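Side-chain contacts in inositol dehydrogenase (Lactobacillus casei, PDB 4MKX), which probably oxidises scyllo-inositol as an NAD-dependent sugar alcohol dehydrogenase of the Gfo/Idh/MocA family: residues A[165-170]-A[197-202]; A[140-145]-A[203-208]. All blocks are in the same frame, centred on the assembly; numbering follows the deposited sequence.

How the contacts relate
From the N terminus, the chain first builds the parallel sheet of the Rossmann domain, whose last strand, 135-137, leads into the loop 140-145. That loop is the first half of contact 2, which closes only when the chain reaches 203-208, after helix 145-155 and strand 162-172. Contact 1, between 165-170 and 197-202, closes inside this longer loop and is therefore nested within it. Both contacts use helix 197-207: contact 1 sets its first half against the strand, contact 2 its second half against the loop. Two salt bridges join them, Arg141 to Asp199 and Arg142 to Asp201, so the helix is tied both to the C-terminal sheet and to the segment leading out of the Rossmann domain.

Contact 1: residues A[165-170]-A[197-202]; sequences IRSYSI and IHDIDV
Asp199, on the first turn of helix 197-207, reaches across to two serines of strand 165-170. Its CB comes 4.0 Å from Ser167 CB, a close approach that the small serine side chain permits. CG turns away from the carbonyl carbon (chi1 -66°), and this rotation swings the carboxylate down between the two hydroxyls. At one branch, OD1 accepts a hydrogen bond from Ser167 OG at 2.5 Å, the hydroxyl lying well above the carboxylate plane, 43° out of it. At the other branch, OD2 takes one from Ser169 OG, also at 2.5 Å, but on the syn side and only 19° out of plane. Serine suits both positions, being short and able to donate; two residues apart on a strand, both point to the same face. OD1 also forms a salt bridge with Arg141, whose NH2 bonds to Ser169 OG, so the buried carboxylate is held by two hydroxyls and a guanidinium; Thr263 OG1 is a further partner of Ser167 OG. With an alanine at Asp199, both hydroxyls would lose the carboxylate they donate to, and the Arg141 charge would probably be left without its mate. Tyr168, between the serines, points the other way, where its OH bonds to Glu264 of the second subunit. Segment 197-202 runs nearly antiparallel to 165-170, their axes 8.6 Å apart at closest approach. The helix covers one face of the Gfo/Idh/MocA C-terminal sheet, joined to it here by a buried polar cluster; Ile165 packs on Ile203 and Phe206, while Ile200 on the far side meets Ala338 and Leu341 of helix 328-347.

Contact 2: residues A[140-145]-A[203-208]; sequences MRRFDD and IRWFTG
Arg142 and Trp205 have the nearest CA atoms of the two segments, 8.1 Å apart, where the 3-10 turn 140-143 meets the last turns of helix 197-207. Trp205 sends its indole toward the turn, with CG anti to the backbone N (chi1 -180°), and Arg142 lies along one face of it. The two side chains run in opposite directions: Arg142 CA sits 3.7 Å from Trp205 CH2, at the far end of the indole, and the extended arginine chain then travels back toward the helix. On the way Arg142 CD makes a CH-pi contact 3.9 Å from the centroid of the five-membered ring, only 3° off its normal. Beyond it the guanidinium lies flat on the ring, centres 4.3 Å apart and planes at 15°. Long and flat-ended, arginine can give both a methylene chain and a planar cation to an aromatic face. Tryptophan suits the other side because its two fused rings are broad enough to underlie that whole length, from CA to guanidinium. The loop leads from the last Rossmann strand to helix 145-155, which Asp144 N-caps through a bond from Tyr147 N to OD2. Lys151 of that helix also touches Trp205. The charge of Arg142 is met by Asp201, one turn before Trp205 on the same helix, through a salt bridge to NH2. A second cation lies near, Arg204 NH1 being 4.7 Å from Arg142 NH2, but Arg204 has acids of its own in Glu210 and Asp330, which probably offset the repulsion between the two.

Contact 1: residues A[165-170]-A[197-202]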
loop_
_atom_site.group_PDB
_atom_site.type_symbol
_atom_site.label_atom_id
_atom_site.label_comp_id
_atom_site.label_asym_id
_atom_site.label_seq_id
_atom_site.Cartn_x
_atom_site.Cartn_y
_atom_site.Cartn_z
ATOM N N ILE A 165 -7.851 6.490 20.426
ATOM C CA ILE A 165 -6.526 6.020 20.060
ATOM C C ILE A 165 -6.490 4.505 20.208
ATOM O O ILE A 165 -6.927 3.964 21.213
ATOM C CB ILE A 165 -5.436 6.660 20.929
ATOM C CG1 ILE A 165 -5.359 8.149 20.629
ATOM C CG2 ILE A 165 -4.083 6.035 20.603
ATOM C CD1 ILE A 165 -4.260 8.862 21.406
ATOM N N ARG A 166 -5.988 3.822 19.179
ATOM C CA ARG A 166 -5.813 2.374 19.235
ATOM C C ARG A 166 -4.320 2.128 19.108
ATOM O O ARG A 166 -3.685 2.644 18.197
ATOM C CB ARG A 166 -6.539 1.683 18.077
ATOM C CG ARG A 166 -6.237 0.187 18.007
ATOM C CD ARG A 166 -6.992 -0.535 16.854
ATOM N NE ARG A 166 -6.678 -0.001 15.529
ATOM C CZ ARG A 166 -5.639 -0.378 14.794
ATOM N NH1 ARG A 166 -4.791 -1.285 15.266
ATOM N NH2 ARG A 166 -5.425 0.165 13.602
ATOM N N SER A 167 -3.749 1.381 20.037
ATOM C CA SER A 167 -2.329 1.071 19.935
ATOM C C SER A 167 -2.068 -0.410 20.164
ATOM O O SER A 167 -2.619 -1.020 21.086
ATOM C CB SER A 167 -1.519 1.955 20.901
ATOM O OG SER A 167 -0.190 2.118 20.424
ATOM N N TYR A 168 -1.256 -1.002 19.288
ATOM C CA TYR A 168 -0.923 -2.410 19.368
ATOM C C TYR A 168 0.566 -2.530 19.586
ATOM O O TYR A 168 1.346 -1.872 18.893
ATOM C CB TYR A 168 -1.194 -3.087 18.022
ATOM C CG TYR A 168 -2.624 -3.447 17.694
ATOM C CD1 TYR A 168 -3.708 -2.916 18.387
ATOM C CD2 TYR A 168 -2.880 -4.331 16.664
ATOM C CE1 TYR A 168 -5.017 -3.277 18.053
ATOM C CE2 TYR A 168 -4.170 -4.685 16.319
ATOM C CZ TYR A 168 -5.228 -4.170 17.010
ATOM O OH TYR A 168 -6.497 -4.557 16.653
ATOM N N SER A 169 0.964 -3.385 20.518
ATOM C CA SER A 169 2.366 -3.779 20.664
ATOM C C SER A 169 2.409 -5.296 20.733
ATOM O O SER A 169 2.017 -5.888 21.741
ATOM C CB SER A 169 2.979 -3.191 21.941
ATOM O OG SER A 169 3.055 -1.779 21.851
ATOM N N ILE A 170 2.877 -5.939 19.667
ATOM C CA ILE A 170 2.888 -7.404 19.623
ATOM C C ILE A 170 4.286 -7.924 19.254
ATOM O O ILE A 170 4.784 -7.667 18.161
ATOM C CB ILE A 170 1.858 -7.955 18.622
ATOM C CG1 ILE A 170 0.501 -7.248 18.778
ATOM C CG2 ILE A 170 1.670 -9.461 18.829
ATOM C CD1 ILE A 170 -0.543 -7.714 17.743
ATOM N N ILE A 197 3.365 -0.379 28.406
ATOM C CA ILE A 197 3.787 0.870 29.017
ATOM C C ILE A 197 4.077 1.949 27.975
ATOM O O ILE A 197 3.702 3.100 28.167
ATOM C CB ILE A 197 4.999 0.681 29.965
ATOM C CG1 ILE A 197 4.554 -0.082 31.209
ATOM C CG2 ILE A 197 5.548 2.026 30.413
ATOM C CD1 ILE A 197 5.477 0.093 32.410
ATOM N N HIS A 198 4.711 1.583 26.860
ATOM C CA HIS A 198 4.975 2.569 25.824
ATOM C C HIS A 198 3.684 3.062 25.186
ATOM O O HIS A 198 3.587 4.226 24.786
ATOM C CB HIS A 198 5.880 2.011 24.732
ATOM C CG HIS A 198 7.282 1.740 25.173
ATOM N ND1 HIS A 198 8.134 2.734 25.603
ATOM C CD2 HIS A 198 7.989 0.586 25.225
ATOM C CE1 HIS A 198 9.302 2.202 25.917
ATOM N NE2 HIS A 198 9.244 0.900 25.684
ATOM N N ASP A 199 2.695 2.180 25.079
ATOM C CA ASP A 199 1.406 2.567 24.523
ATOM C C ASP A 199 0.660 3.521 25.452
ATOM O O ASP A 199 0.065 4.498 25.001
ATOM C CB ASP A 199 0.561 1.326 24.240
ATOM C CG ASP A 199 1.151 0.460 23.148
ATOM O OD1 ASP A 199 1.404 0.983 22.042
ATOM O OD2 ASP A 199 1.367 -0.742 23.395
ATOM N N ILE A 200 0.709 3.239 26.750
ATOM C CA ILE A 200 0.130 4.143 27.735
ATOM C C ILE A 200 0.775 5.519 27.623
ATOM O O ILE A 200 0.086 6.537 27.558
ATOM C CB ILE A 200 0.256 3.567 29.152
ATOM C CG1 ILE A 200 -0.696 2.372 29.307
ATOM C CG2 ILE A 200 -0.084 4.623 30.200
ATOM C CD1 ILE A 200 -0.316 1.451 30.437
ATOM N N ASP A 201 2.102 5.560 27.553
ATOM C CA ASP A 201 2.767 6.839 27.402
ATOM C C ASP A 201 2.390 7.576 26.116
ATOM O O ASP A 201 2.194 8.796 26.113
ATOM C CB ASP A 201 4.275 6.652 27.479
ATOM C CG ASP A 201 5.003 7.966 27.472
ATOM O OD1 ASP A 201 4.896 8.706 28.485
ATOM O OD2 ASP A 201 5.658 8.273 26.448
ATOM N N VAL A 202 2.277 6.839 25.012
ATOM C CA VAL A 202 1.858 7.437 23.757
ATOM C C VAL A 202 0.474 8.084 23.867
ATOM O O VAL A 202 0.262 9.186 23.373
ATOM C CB VAL A 202 1.884 6.387 22.600
ATOM C CG1 VAL A 202 0.853 6.695 21.543
ATOM C CG2 VAL A 202 3.276 6.303 21.999
#

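Contact 2: residues A[140-145]-A[203-208]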
loop_
_atom_site.group_PDB
_atom_site.type_symbol
_atom_site.label_atom_id
_atom_site.label_comp_id
_atom_site.label_asym_id
_atom_site.label_seq_id
_atom_site.Cartn_x
_atom_site.Cartn_y
_atom_site.Cartn_z
ATOM N N MET A 140 11.141 5.829 24.238
ATOM C CA MET A 140 11.813 6.171 22.990
ATOM C C MET A 140 10.866 6.504 21.842
ATOM O O MET A 140 11.277 7.154 20.884
ATOM C CB MET A 140 12.808 5.080 22.571
ATOM C CG MET A 140 12.204 3.830 21.941
ATOM S SD MET A 140 11.267 2.837 23.116
ATOM C CE MET A 140 10.849 1.423 22.116
ATOM N N ARG A 141 9.605 6.100 21.929
ATOM C CA ARG A 141 8.686 6.402 20.832
ATOM C C ARG A 141 8.496 7.905 20.672
ATOM O O ARG A 141 8.235 8.392 19.579
ATOM C CB ARG A 141 7.346 5.706 21.034
ATOM C CG ARG A 141 7.468 4.197 21.021
ATOM C CD ARG A 141 6.100 3.581 20.931
ATOM N NE ARG A 141 6.151 2.162 21.238
ATOM C CZ ARG A 141 5.071 1.397 21.359
ATOM N NH1 ARG A 141 3.869 1.925 21.183
ATOM N NH2 ARG A 141 5.205 0.112 21.673
ATOM N N ARG A 142 8.698 8.657 21.751
ATOM C CA ARG A 142 8.637 10.106 21.640
ATOM C C ARG A 142 9.735 10.674 20.750
ATOM O O ARG A 142 9.641 11.822 20.319
ATOM C CB ARG A 142 8.712 10.765 23.017
ATOM C CG ARG A 142 7.558 10.386 23.930
ATOM C CD ARG A 142 7.516 11.357 25.073
ATOM N NE ARG A 142 6.579 10.967 26.113
ATOM C CZ ARG A 142 6.121 11.817 27.020
ATOM N NH1 ARG A 142 6.525 13.077 26.981
ATOM N NH2 ARG A 142 5.261 11.414 27.947
ATOM N N PHE A 143 10.772 9.881 20.474
ATOM C CA PHE A 143 11.863 10.335 19.608
ATOM C C PHE A 143 11.860 9.707 18.230
ATOM O O PHE A 143 12.713 10.012 17.402
ATOM C CB PHE A 143 13.207 10.083 20.292
ATOM C CG PHE A 143 13.397 10.914 21.515
ATOM C CD1 PHE A 143 12.937 10.470 22.740
ATOM C CD2 PHE A 143 14.001 12.158 21.427
ATOM C CE1 PHE A 143 13.096 11.245 23.873
ATOM C CE2 PHE A 143 14.158 12.936 22.556
ATOM C CZ PHE A 143 13.703 12.476 23.772
ATOM N N ASP A 144 10.883 8.852 17.972
ATOM C CA ASP A 144 10.802 8.169 16.691
ATOM C C ASP A 144 10.277 9.126 15.627
ATOM O O ASP A 144 9.317 9.858 15.884
ATOM C CB ASP A 144 9.843 6.979 16.821
ATOM C CG ASP A 144 9.605 6.285 15.510
ATOM O OD1 ASP A 144 10.516 5.580 15.022
ATOM O OD2 ASP A 144 8.501 6.423 14.952
ATOM N N ASP A 145 10.906 9.120 14.448
ATOM C CA ASP A 145 10.551 10.059 13.394
ATOM C C ASP A 145 9.084 9.976 12.996
ATOM O O ASP A 145 8.453 11.004 12.787
ATOM C CB ASP A 145 11.441 9.879 12.165
ATOM C CG ASP A 145 12.828 10.471 12.348
ATOM O OD1 ASP A 145 13.018 11.338 13.234
ATOM O OD2 ASP A 145 13.723 10.081 11.571
ATOM N N ILE A 203 -0.444 7.406 24.536
ATOM C CA ILE A 203 -1.788 7.932 24.726
ATOM C C ILE A 203 -1.754 9.249 25.516
ATOM O O ILE A 203 -2.330 10.267 25.087
ATOM C CB ILE A 203 -2.673 6.874 25.384
ATOM C CG1 ILE A 203 -2.983 5.783 24.355
ATOM C CG2 ILE A 203 -3.979 7.480 25.888
ATOM C CD1 ILE A 203 -3.378 4.460 24.962
ATOM N N ARG A 204 -1.015 9.252 26.622
ATOM C CA ARG A 204 -0.896 10.451 27.443
ATOM C C ARG A 204 -0.195 11.573 26.694
ATOM O O ARG A 204 -0.605 12.730 26.767
ATOM C CB ARG A 204 -0.167 10.138 28.757
ATOM C CG ARG A 204 -0.891 9.119 29.654
ATOM C CD ARG A 204 -0.147 8.875 30.967
ATOM N NE ARG A 204 -0.078 10.097 31.760
ATOM C CZ ARG A 204 1.023 10.831 31.906
ATOM N NH1 ARG A 204 2.160 10.464 31.319
ATOM N NH2 ARG A 204 0.984 11.936 32.632
ATOM N N TRP A 205 0.856 11.219 25.953
ATOM C CA TRP A 205 1.646 12.182 25.201
ATOM C C TRP A 205 0.804 12.879 24.137
ATOM O O TRP A 205 0.820 14.108 24.026
ATOM C CB TRP A 205 2.861 11.470 24.573
ATOM C CG TRP A 205 3.793 12.316 23.766
ATOM C CD1 TRP A 205 4.311 13.533 24.111
ATOM C CD2 TRP A 205 4.368 11.981 22.494
ATOM N NE1 TRP A 205 5.155 13.985 23.119
ATOM C CE2 TRP A 205 5.212 13.050 22.122
ATOM C CE3 TRP A 205 4.253 10.885 21.640
ATOM C CZ2 TRP A 205 5.924 13.058 20.917
ATOM C CZ3 TRP A 205 4.960 10.895 20.443
ATOM C CH2 TRP A 205 5.791 11.975 20.099
ATOM N N PHE A 206 0.047 12.104 23.363
ATOM C CA PHE A 206 -0.732 12.688 22.272
ATOM C C PHE A 206 -1.915 13.522 22.756
ATOM O O PHE A 206 -2.237 14.535 22.144
ATOM C CB PHE A 206 -1.234 11.599 21.308
ATOM C CG PHE A 206 -0.261 11.265 20.224
ATOM C CD1 PHE A 206 -0.242 11.993 19.046
ATOM C CD2 PHE A 206 0.646 10.228 20.382
ATOM C CE1 PHE A 206 0.668 11.696 18.039
ATOM C CE2 PHE A 206 1.561 9.926 19.377
ATOM C CZ PHE A 206 1.569 10.659 18.209
ATOM N N THR A 207 -2.554 13.084 23.835
ATOM C CA THR A 207 -3.794 13.706 24.305
ATOM C C THR A 207 -3.590 14.804 25.348
ATOM O O THR A 207 -4.314 15.801 25.348
ATOM C CB THR A 207 -4.782 12.677 24.881
ATOM O OG1 THR A 207 -4.228 12.043 26.035
ATOM C CG2 THR A 207 -5.132 11.622 23.845
ATOM N N GLY A 208 -2.607 14.621 26.226
ATOM C CA GLY A 208 -2.461 15.479 27.391
ATOM C C GLY A 208 -3.422 15.120 28.515
ATOM O O GLY A 208 -3.520 15.834 29.519
#